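Local coordinates for core protein VP4 (Bluetongue virus, PDB 2JHP), which caps viral RNA as a multifunctional enzyme that works like an assembly line, and is one of the proteins forming the inner capsid, at residues Tyr124-Ala129 and Arg146-Tyr151; Glu138-Ala143 and Leu390-Lys395. All blocks are in the same frame, centred on the assembly; numbering follows the deposited sequence.

Interaction 1: Tyr124-Ala129 and Arg146-Tyr151; sequences YAFKMA and RLHKIY
His148 reaches across to Phe126 and Ala129, and its side chain, followed outward from CB, offers a worked example of how one imidazole can tie the residue before a strand to the last turn of a helix and the residue after it. Its CB bond is aimed at the 124-129 segment, and with CG anti to the carbonyl carbon (chi1 -51°) the ring extends into the gap between the two backbones. The first ring atoms, CG and CD2, lie at the margin of the contact, each 4.1 Å from Phe126 CD2. ND1 comes next, and it donates a weak hydrogen bond to Ala129 O, 3.3 Å away and bent to 124° at the proton. CE1 makes the closest approaches: 3.4 Å from Phe126 CD2 and 3.1 Å from Phe126 O. NE2 then closes the ring 3.7 Å from Phe126 CD2.

Phe126 and His148 form a T-shaped pair, planes at 87° and centroids 5.0 Å apart, in which the phenyl presents its edge to the imidazole face. The opposite face of the imidazole is flanked by Leu147 CD2 from its own segment. Phe126 also stacks on Phe132 of strand 131-132.

Phe126 O lies in the imidazole plane near CE1, whereas Ala129 O lies off it, toward the Leu147 side, and its bond from ND1 is correspondingly bent. Such a setting would favour a proton on ND1, and the weak bond is probably supplemented by the polarised C-H at CE1 and by the T-shaped ring packing.

Interaction 2: Glu138-Ala143 and Leu390-Lys395; sequences ETLNDA and LHIVRK. With SAH (S-adenosyl-L-homocysteine), chain B; GUN (guanine), chain D.
Leu140 and Ile392 bring their branched ends together with their side chains at a slant, and His391 completes the contact through its backbone and CB. Leu140 points from helix 137-141 toward the 390-395 segment, and its two methyls divide the work. CD1 lies 3.8 Å from Ile392 CG1 and 4.0 Å from His391 CB, whereas CD2 rests 3.5 Å from His391 O. Ile392 starts out across the direction of the contact, but CG1, anti to its carbonyl carbon (chi1 -72°), brings the longer branch back to Leu140. No hydrogen bond joins the two segments; the contact is one of van der Waals packing, which includes a methyl against a carbonyl oxygen.

The imidazole of His391 takes a different course. One face lies over Leu390 CB, while its nitrogens bond away from Leu140, NE2 with Tyr185 O and ND1 with Arg350 NH2.

The polar residues of the same helix face two ligands. Glu138 OE2 approaches SAH CA to 3.1 Å; it also accepts a 2.6 Å hydrogen bond from Thr139 OG1 on its anti lone pair and another from Glu136 N, bonds that probably steady the carboxylate beside S-adenosyl-L-homocysteine. Asn141 ND2 donates a nearly straight hydrogen bond (167°) to N7 of guanine, 3.2 Å away; Arg214 NH1 and Asp184 O also bond this guanine. Lys395 O adjoins the adenine at SAH C2.

Within the fold, Leu140 also touches Phe387 of helix 380-391 and Ile150 of strand 149-152. Helix 137-141 sits where helix 380-391 gives way to the edge strand 393-394, which pairs in parallel with strand 149-152.

Overall arrangement
The centres of interactions 1 and 2 lie 10 Å apart, and the two contacts share one mixed sheet, in which strands 149-152 and 393-394 are parallel neighbours. A probable hydrogen bond, Ile150 O to Val393 N at 3.1 Å, links them directly, and Phe126 CZ packs against Thr139 O. Along the chain their segments alternate: 124-129, 138-143, 146-151, then 390-395 after nearly 240 residues that include the other seven-stranded mixed sheet. Its strand order, 3-2-1-4-5-7-6, recurs here and is that of Rossmann-like methyltransferases. The distant return segment thus completes the shared sheet domain; interaction 2 touches bound S-adenosyl-L-homocysteine, while the Phe126 side chain in interaction 1 is about 8 Å from it.

Interaction 1: Tyr124-Ala129 and Arg146-Tyr151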
loop_
_atom_site.group_PDB
_atom_site.type_symbol
_atom_site.label_atom_id
_atom_site.label_comp_id
_atom_site.label_asym_id
_atom_site.label_seq_id
_atom_site.Cartn_x
_atom_site.Cartn_y
_atom_site.Cartn_z
ATOM N N TYR A 124 -0.774 -10.416 1.723
ATOM C CA TYR A 124 -0.198 -11.557 1.008
ATOM C C TYR A 124 1.321 -11.375 0.885
ATOM O O TYR A 124 2.096 -12.330 1.096
ATOM C CB TYR A 124 -0.848 -11.732 -0.376
ATOM C CG TYR A 124 -0.073 -12.631 -1.331
ATOM C CD1 TYR A 124 -0.203 -14.023 -1.277
ATOM C CD2 TYR A 124 0.792 -12.087 -2.293
ATOM C CE1 TYR A 124 0.501 -14.849 -2.152
ATOM C CE2 TYR A 124 1.509 -12.909 -3.177
ATOM C CZ TYR A 124 1.359 -14.291 -3.099
ATOM O OH TYR A 124 2.071 -15.113 -3.962
ATOM N N ALA A 125 1.724 -10.140 0.565
ATOM C CA ALA A 125 3.130 -9.793 0.366
ATOM C C ALA A 125 3.972 -9.876 1.641
ATOM O O ALA A 125 5.162 -10.187 1.565
ATOM C CB ALA A 125 3.278 -8.416 -0.286
ATOM N N PHE A 126 3.367 -9.607 2.799
ATOM C CA PHE A 126 4.095 -9.718 4.065
ATOM C C PHE A 126 4.308 -11.187 4.411
ATOM O O PHE A 126 5.265 -11.535 5.113
ATOM C CB PHE A 126 3.372 -9.000 5.207
ATOM C CG PHE A 126 3.566 -7.512 5.211
ATOM C CD1 PHE A 126 2.482 -6.649 5.040
ATOM C CD2 PHE A 126 4.841 -6.956 5.390
ATOM C CE1 PHE A 126 2.662 -5.252 5.045
ATOM C CE2 PHE A 126 5.028 -5.558 5.396
ATOM C CZ PHE A 126 3.932 -4.710 5.220
ATOM N N LYS A 127 3.418 -12.039 3.906
ATOM C CA LYS A 127 3.521 -13.484 4.114
ATOM C C LYS A 127 4.580 -14.093 3.208
ATOM O O LYS A 127 5.221 -15.076 3.579
ATOM C CB LYS A 127 2.174 -14.185 3.884
ATOM C CG LYS A 127 1.069 -13.785 4.862
ATOM C CD LYS A 127 1.497 -14.045 6.300
ATOM C CE LYS A 127 0.496 -13.514 7.308
ATOM N NZ LYS A 127 1.116 -13.414 8.670
ATOM N N MET A 128 4.781 -13.495 2.036
ATOM C CA MET A 128 5.635 -14.093 1.018
ATOM C C MET A 128 6.943 -13.352 0.718
ATOM O O MET A 128 7.765 -13.860 -0.040
ATOM C CB MET A 128 4.850 -14.317 -0.278
ATOM C CG MET A 128 3.567 -15.118 -0.127
ATOM S SD MET A 128 3.851 -16.836 0.311
ATOM C CE MET A 128 2.182 -17.466 0.296
ATOM N N ALA A 129 7.164 -12.175 1.298
ATOM C CA ALA A 129 8.362 -11.401 0.931
ATOM C C ALA A 129 9.174 -10.839 2.096
ATOM O O ALA A 129 8.658 -10.646 3.198
ATOM C CB ALA A 129 8.012 -10.289 -0.082
ATOM N N ARG A 146 12.245 -6.633 12.166
ATOM C CA ARG A 146 13.291 -7.621 12.410
ATOM C C ARG A 146 13.373 -8.674 11.299
ATOM O O ARG A 146 14.257 -9.527 11.317
ATOM C CB ARG A 146 13.071 -8.306 13.766
ATOM C CG ARG A 146 13.450 -7.471 14.984
ATOM C CD ARG A 146 13.370 -8.295 16.274
ATOM N NE ARG A 146 13.926 -9.648 16.114
ATOM C CZ ARG A 146 15.145 -10.036 16.501
ATOM N NH1 ARG A 146 15.982 -9.189 17.096
ATOM N NH2 ARG A 146 15.527 -11.289 16.289
ATOM N N LEU A 147 12.453 -8.612 10.340
ATOM C CA LEU A 147 12.423 -9.552 9.230
ATOM C C LEU A 147 12.356 -8.848 7.878
ATOM O O LEU A 147 13.221 -9.043 7.027
ATOM C CB LEU A 147 11.221 -10.472 9.363
ATOM C CG LEU A 147 11.136 -11.638 8.367
ATOM C CD1 LEU A 147 12.045 -12.761 8.794
ATOM C CD2 LEU A 147 9.716 -12.122 8.298
ATOM N N HIS A 148 11.315 -8.042 7.683
ATOM C CA HIS A 148 11.122 -7.306 6.441
ATOM C C HIS A 148 12.144 -6.180 6.284
ATOM O O HIS A 148 12.559 -5.566 7.263
ATOM C CB HIS A 148 9.706 -6.736 6.370
ATOM C CG HIS A 148 8.632 -7.748 6.634
ATOM N ND1 HIS A 148 8.087 -8.535 5.642
ATOM C CD2 HIS A 148 8.004 -8.102 7.783
ATOM C CE1 HIS A 148 7.169 -9.324 6.169
ATOM N NE2 HIS A 148 7.101 -9.084 7.465
ATOM N N LYS A 149 12.542 -5.946 5.035
ATOM C CA LYS A 149 13.417 -4.854 4.635
ATOM C C LYS A 149 12.588 -3.906 3.775
ATOM O O LYS A 149 12.092 -4.291 2.709
ATOM C CB LYS A 149 14.617 -5.384 3.839
ATOM C CG LYS A 149 15.479 -6.440 4.559
ATOM C CD LYS A 149 16.194 -5.866 5.771
ATOM C CE LYS A 149 16.705 -6.971 6.685
ATOM N NZ LYS A 149 16.919 -6.485 8.085
ATOM N N ILE A 150 12.414 -2.677 4.260
ATOM C CA ILE A 150 11.503 -1.715 3.646
ATOM C C ILE A 150 12.261 -0.602 2.919
ATOM O O ILE A 150 12.954 0.208 3.546
ATOM C CB ILE A 150 10.547 -1.095 4.700
ATOM C CG1 ILE A 150 9.800 -2.171 5.515
ATOM C CG2 ILE A 150 9.609 -0.085 4.054
ATOM C CD1 ILE A 150 9.071 -3.267 4.711
ATOM N N TYR A 151 12.110 -0.579 1.595
ATOM C CA TYR A 151 12.741 0.403 0.722
ATOM C C TYR A 151 11.726 1.292 0.029
ATOM O O TYR A 151 10.539 0.963 -0.091
ATOM C CB TYR A 151 13.548 -0.282 -0.372
ATOM C CG TYR A 151 14.549 -1.311 0.105
ATOM C CD1 TYR A 151 14.293 -2.682 -0.028
ATOM C CD2 TYR A 151 15.769 -0.928 0.664
ATOM C CE1 TYR A 151 15.220 -3.637 0.394
ATOM C CE2 TYR A 151 16.697 -1.901 1.086
ATOM C CZ TYR A 151 16.405 -3.233 0.946
ATOM O OH TYR A 151 17.322 -4.144 1.368
#

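Interaction 2: Glu138-Ala143 and Leu390-Lys395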
loop_
_atom_site.group_PDB
_atom_site.type_symbol
_atom_site.label_atom_id
_atom_site.label_comp_id
_atom_site.label_asym_id
_atom_site.label_seq_id
_atom_site.Cartn_x
_atom_site.Cartn_y
_atom_site.Cartn_z
ATOM N N GLU A 138 2.541 3.376 5.230
ATOM C CA GLU A 138 1.624 2.212 5.222
ATOM C C GLU A 138 2.344 0.856 5.311
ATOM O O GLU A 138 1.826 -0.086 5.915
ATOM C CB GLU A 138 0.686 2.226 4.011
ATOM C CG GLU A 138 1.263 1.576 2.760
ATOM C CD GLU A 138 2.353 2.417 2.127
ATOM O OE1 GLU A 138 2.063 3.575 1.773
ATOM O OE2 GLU A 138 3.491 1.930 1.981
ATOM N N THR A 139 3.535 0.770 4.719
ATOM C CA THR A 139 4.299 -0.465 4.746
ATOM C C THR A 139 5.020 -0.640 6.075
ATOM O O THR A 139 4.949 -1.712 6.677
ATOM C CB THR A 139 5.279 -0.570 3.570
ATOM O OG1 THR A 139 4.557 -0.378 2.353
ATOM C CG2 THR A 139 5.915 -1.957 3.535
ATOM N N LEU A 140 5.693 0.416 6.529
ATOM C CA LEU A 140 6.353 0.422 7.837
ATOM C C LEU A 140 5.391 0.007 8.950
ATOM O O LEU A 140 5.718 -0.836 9.788
ATOM C CB LEU A 140 6.936 1.811 8.149
ATOM C CG LEU A 140 8.127 2.317 7.340
ATOM C CD1 LEU A 140 8.455 3.722 7.732
ATOM C CD2 LEU A 140 9.349 1.426 7.574
ATOM N N ASN A 141 4.203 0.601 8.939
ATOM C CA ASN A 141 3.167 0.322 9.929
ATOM C C ASN A 141 2.790 -1.143 10.122
ATOM O O ASN A 141 2.447 -1.543 11.230
ATOM C CB ASN A 141 1.911 1.129 9.618
ATOM C CG ASN A 141 2.018 2.555 10.066
ATOM O OD1 ASN A 141 2.977 2.937 10.737
ATOM N ND2 ASN A 141 1.040 3.362 9.694
ATOM N N ASP A 142 2.846 -1.941 9.061
ATOM C CA ASP A 142 2.466 -3.345 9.179
ATOM C C ASP A 142 3.651 -4.315 9.073
ATOM O O ASP A 142 3.456 -5.527 8.951
ATOM C CB ASP A 142 1.366 -3.691 8.166
ATOM C CG ASP A 142 0.087 -2.891 8.384
ATOM O OD1 ASP A 142 -0.372 -2.798 9.533
ATOM O OD2 ASP A 142 -0.470 -2.349 7.401
ATOM N N ALA A 143 4.869 -3.779 9.146
ATOM C CA ALA A 143 6.097 -4.559 8.918
ATOM C C ALA A 143 6.759 -5.009 10.203
ATOM O O ALA A 143 6.807 -4.254 11.173
ATOM C CB ALA A 143 7.097 -3.763 8.083
ATOM N N LEU A 390 13.406 8.531 8.269
ATOM C CA LEU A 390 14.279 7.929 9.254
ATOM C C LEU A 390 14.365 6.406 9.098
ATOM O O LEU A 390 15.437 5.820 9.303
ATOM C CB LEU A 390 13.854 8.322 10.673
ATOM C CG LEU A 390 14.012 9.812 11.043
ATOM C CD1 LEU A 390 13.544 10.077 12.454
ATOM C CD2 LEU A 390 15.446 10.337 10.870
ATOM N N HIS A 391 13.257 5.787 8.686
ATOM C CA HIS A 391 13.074 4.353 8.853
ATOM C C HIS A 391 12.958 3.543 7.561
ATOM O O HIS A 391 12.719 2.340 7.623
ATOM C CB HIS A 391 11.853 4.085 9.763
ATOM C CG HIS A 391 11.949 4.743 11.104
ATOM N ND1 HIS A 391 12.970 4.477 11.986
ATOM C CD2 HIS A 391 11.154 5.654 11.711
ATOM C CE1 HIS A 391 12.806 5.201 13.076
ATOM N NE2 HIS A 391 11.708 5.921 12.936
ATOM N N ILE A 392 13.108 4.191 6.409
ATOM C CA ILE A 392 13.072 3.497 5.113
ATOM C C ILE A 392 14.426 3.657 4.436
ATOM O O ILE A 392 14.982 4.759 4.376
ATOM C CB ILE A 392 11.978 4.075 4.173
ATOM C CG1 ILE A 392 10.582 3.676 4.643
ATOM C CG2 ILE A 392 12.197 3.646 2.721
ATOM C CD1 ILE A 392 9.456 4.536 4.074
ATOM N N VAL A 393 14.964 2.558 3.928
ATOM C CA VAL A 393 16.174 2.646 3.131
ATOM C C VAL A 393 15.831 3.227 1.767
ATOM O O VAL A 393 14.985 2.709 1.041
ATOM C CB VAL A 393 16.889 1.284 2.973
ATOM C CG1 VAL A 393 18.270 1.492 2.351
ATOM C CG2 VAL A 393 17.015 0.594 4.326
ATOM N N ARG A 394 16.490 4.337 1.453
ATOM C CA ARG A 394 16.301 5.047 0.180
ATOM C C ARG A 394 16.999 4.240 -0.921
ATOM O O ARG A 394 18.214 4.093 -0.892
ATOM C CB ARG A 394 16.836 6.491 0.298
ATOM C CG ARG A 394 16.451 7.384 -0.862
ATOM C CD ARG A 394 16.495 8.850 -0.538
ATOM N NE ARG A 394 15.920 9.621 -1.640
ATOM C CZ ARG A 394 14.637 9.969 -1.741
ATOM N NH1 ARG A 394 13.766 9.625 -0.795
ATOM N NH2 ARG A 394 14.223 10.667 -2.789
ATOM N N LYS A 395 16.206 3.695 -1.847
ATOM C CA LYS A 395 16.677 2.835 -2.946
ATOM C C LYS A 395 15.664 2.855 -4.082
ATOM O O LYS A 395 14.459 2.777 -3.839
ATOM C CB LYS A 395 16.802 1.385 -2.461
ATOM C CG LYS A 395 18.050 0.644 -2.908
ATOM C CD LYS A 395 19.140 0.784 -1.855
ATOM C CE LYS A 395 20.278 -0.201 -2.065
ATOM N NZ LYS A 395 21.120 -0.304 -0.839
HETATM N N SAH B . 4.169 0.689 -2.000
HETATM C CA SAH B . 3.233 1.356 -1.042
HETATM C CB SAH B . 3.001 2.849 -1.296
HETATM C CG SAH B . 3.174 3.421 -2.691
HETATM S SD SAH B . 3.180 5.234 -2.635
HETATM C C SAH B . 1.910 0.620 -0.900
HETATM O O SAH B . 1.885 -0.611 -0.831
HETATM O OXT SAH B . 0.846 1.233 -0.816
HETATM C "C5'" SAH B . 4.421 5.273 -3.960
HETATM C "C4'" SAH B . 5.820 5.578 -3.454
HETATM O "O4'" SAH B . 6.793 4.930 -4.250
HETATM C "C3'" SAH B . 6.140 7.070 -3.481
HETATM O "O3'" SAH B . 6.818 7.362 -2.270
HETATM C "C2'" SAH B . 7.106 7.228 -4.646
HETATM O "O2'" SAH B . 8.063 8.232 -4.434
HETATM C "C1'" SAH B . 7.783 5.859 -4.678
HETATM N N9 SAH B . 8.350 5.521 -6.002
HETATM C C8 SAH B . 7.827 5.818 -7.240
HETATM N N7 SAH B . 8.664 5.333 -8.193
HETATM C C5 SAH B . 9.714 4.731 -7.586
HETATM C C6 SAH B . 10.845 4.069 -8.071
HETATM N N6 SAH B . 11.038 3.942 -9.382
HETATM N N1 SAH B . 11.764 3.531 -7.189
HETATM C C2 SAH B . 11.563 3.651 -5.825
HETATM N N3 SAH B . 10.444 4.305 -5.339
HETATM C C4 SAH B . 9.531 4.840 -6.203
HETATM N N9 GUN D . 1.890 8.570 9.662
HETATM C C8 GUN D . 1.190 7.469 9.374
HETATM N N7 GUN D . 1.509 6.500 10.234
HETATM C C5 GUN D . 2.412 6.985 11.078
HETATM C C6 GUN D . 3.083 6.424 12.162
HETATM O O6 GUN D . 2.874 5.256 12.493
HETATM N N1 GUN D . 3.996 7.226 12.869
HETATM C C2 GUN D . 4.195 8.560 12.440
HETATM N N2 GUN D . 5.053 9.333 13.080
HETATM N N3 GUN D . 3.527 9.073 11.390
HETATM C C4 GUN D . 2.652 8.311 10.714
#